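Side-chain contact in group II chitinase (Ostrinia furnacalis, PDB 6JAV), which probably cleaves chitin chains as an endochitinase, the chain being one catalytic domain, of glycosyl hydrolase family 18, from a much longer insect protein: residues D150-L155 with L164-A169. Residues are numbered along the deposited sequence; the frame is centred on the assembly and turned at random.
Sequences DLVHEL and LLLSAA
L166 joins V152 and L155 in the layer between helix and barrel strand of the family 18 TIM barrel. Strand 165-170 follows helix 143-159 in the chain, and L166 points outward from it to that helix. CG of L166 lies anti to the backbone N (chi1 -178°), which carries the side chain out from the strand to the helix. Its methyl CD2 makes the closest contacts. It comes up to the helix backbone, 3.6 Å from V152 O, in a van der Waals approach. The same CD2 lies 4.0 Å from V152 CG1 and 3.9 Å from L155 CB. The other L166 methyl, CD1, lies 4.2 Å from L155 CD1. V152 and L155 are nearly one helical turn apart, and CD2 meets both. All three side chains are buried, and no hydrogen bond links the two segments. The L155 side chain also packs on L123 and L125 of the adjacent strand 122-126. V152 also touches L186 and L189 of helix 183-189. L190 touches both V152 and L166. S167 faces the other side of the strand, hydrogen-bonded through OG to D124 OD1. The contact closes the beta-alpha-beta unit of strand 122-126, helix 143-159 and strand 165-170, the repeating element of a TIM barrel.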
loop_
_atom_site.group_PDB
_atom_site.type_symbol
_atom_site.label_atom_id
_atom_site.label_comp_id
_atom_site.label_asym_id
_atom_site.label_seq_id
_atom_site.Cartn_x
_atom_site.Cartn_y
_atom_site.Cartn_z
ATOM N N ASP A 150 -12.975 -9.662 -15.776
ATOM C CA ASP A 150 -14.363 -9.376 -16.125
ATOM C C ASP A 150 -15.027 -8.495 -15.075
ATOM O O ASP A 150 -15.823 -7.611 -15.423
ATOM C CB ASP A 150 -15.159 -10.668 -16.326
ATOM C CG ASP A 150 -14.783 -11.381 -17.628
ATOM O OD1 ASP A 150 -14.264 -10.721 -18.560
ATOM O OD2 ASP A 150 -15.004 -12.607 -17.713
ATOM N N LEU A 151 -14.702 -8.710 -13.787
ATOM C CA LEU A 151 -15.196 -7.800 -12.747
ATOM C C LEU A 151 -14.735 -6.363 -13.014
ATOM O O LEU A 151 -15.524 -5.408 -12.930
ATOM C CB LEU A 151 -14.737 -8.262 -11.360
ATOM C CG LEU A 151 -15.272 -7.360 -10.217
ATOM C CD1 LEU A 151 -16.745 -7.636 -9.973
ATOM C CD2 LEU A 151 -14.471 -7.573 -8.951
ATOM N N VAL A 152 -13.458 -6.197 -13.357
ATOM C CA VAL A 152 -12.936 -4.870 -13.673
ATOM C C VAL A 152 -13.662 -4.265 -14.870
ATOM O O VAL A 152 -14.039 -3.084 -14.843
ATOM C CB VAL A 152 -11.418 -4.941 -13.881
ATOM C CG1 VAL A 152 -10.885 -3.633 -14.448
ATOM C CG2 VAL A 152 -10.742 -5.163 -12.533
ATOM N N HIS A 153 -13.904 -5.069 -15.919
ATOM C CA HIS A 153 -14.644 -4.543 -17.056
ATOM C C HIS A 153 -16.054 -4.116 -16.650
ATOM O O HIS A 153 -16.518 -3.028 -17.019
ATOM C CB HIS A 153 -14.730 -5.565 -18.176
ATOM C CG HIS A 153 -15.734 -5.131 -19.189
ATOM N ND1 HIS A 153 -16.941 -5.772 -19.365
ATOM C CD2 HIS A 153 -15.784 -4.010 -19.952
ATOM C CE1 HIS A 153 -17.663 -5.097 -20.248
ATOM N NE2 HIS A 153 -16.975 -4.034 -20.630
ATOM N N GLU A 154 -16.742 -4.961 -15.879
ATOM C CA GLU A 154 -18.137 -4.674 -15.549
ATOM C C GLU A 154 -18.249 -3.466 -14.630
ATOM O O GLU A 154 -19.185 -2.660 -14.760
ATOM C CB GLU A 154 -18.785 -5.924 -14.958
ATOM C CG GLU A 154 -18.889 -7.017 -16.045
ATOM C CD GLU A 154 -18.852 -8.445 -15.554
ATOM O OE1 GLU A 154 -19.112 -8.686 -14.353
ATOM O OE2 GLU A 154 -18.569 -9.337 -16.394
ATOM N N LEU A 155 -17.287 -3.307 -13.716
ATOM C CA LEU A 155 -17.258 -2.087 -12.904
ATOM C C LEU A 155 -16.962 -0.863 -13.759
ATOM O O LEU A 155 -17.605 0.181 -13.606
ATOM C CB LEU A 155 -16.197 -2.220 -11.809
ATOM C CG LEU A 155 -16.578 -3.120 -10.638
ATOM C CD1 LEU A 155 -15.342 -3.473 -9.804
ATOM C CD2 LEU A 155 -17.645 -2.443 -9.755
ATOM N N LEU A 164 -16.824 8.286 -12.510
ATOM C CA LEU A 164 -16.259 7.734 -11.281
ATOM C C LEU A 164 -14.999 6.955 -11.634
ATOM O O LEU A 164 -14.864 6.419 -12.742
ATOM C CB LEU A 164 -17.270 6.827 -10.585
ATOM C CG LEU A 164 -18.521 7.573 -10.065
ATOM C CD1 LEU A 164 -19.580 6.589 -9.602
ATOM C CD2 LEU A 164 -18.109 8.506 -8.912
ATOM N N LEU A 165 -14.062 6.916 -10.686
ATOM C CA LEU A 165 -12.745 6.324 -10.882
ATOM C C LEU A 165 -12.738 4.851 -10.488
ATOM O O LEU A 165 -13.520 4.397 -9.641
ATOM C CB LEU A 165 -11.709 7.066 -10.038
ATOM C CG LEU A 165 -11.590 8.564 -10.380
ATOM C CD1 LEU A 165 -10.823 9.331 -9.324
ATOM C CD2 LEU A 165 -10.931 8.725 -11.764
ATOM N N LEU A 166 -11.852 4.097 -11.126
ATOM C CA LEU A 166 -11.635 2.702 -10.778
ATOM C C LEU A 166 -10.137 2.442 -10.770
ATOM O O LEU A 166 -9.447 2.744 -11.746
ATOM C CB LEU A 166 -12.334 1.772 -11.795
ATOM C CG LEU A 166 -12.202 0.290 -11.479
ATOM C CD1 LEU A 166 -12.887 -0.072 -10.148
ATOM C CD2 LEU A 166 -12.747 -0.568 -12.637
ATOM N N SER A 167 -9.626 1.921 -9.660
ATOM C CA SER A 167 -8.198 1.651 -9.507
ATOM C C SER A 167 -8.033 0.316 -8.809
ATOM O O SER A 167 -8.996 -0.271 -8.317
ATOM C CB SER A 167 -7.494 2.753 -8.706
ATOM O OG SER A 167 -8.145 2.949 -7.455
ATOM N N ALA A 168 -6.793 -0.168 -8.759
ATOM C CA ALA A 168 -6.524 -1.376 -7.992
ATOM C C ALA A 168 -5.148 -1.293 -7.364
ATOM O O ALA A 168 -4.227 -0.722 -7.951
ATOM C CB ALA A 168 -6.554 -2.638 -8.889
ATOM N N ALA A 169 -5.013 -1.887 -6.178
ATOM C CA ALA A 169 -3.709 -2.115 -5.570
ATOM C C ALA A 169 -3.301 -3.527 -5.926
ATOM O O ALA A 169 -4.106 -4.454 -5.796
ATOM C CB ALA A 169 -3.794 -1.968 -4.052
#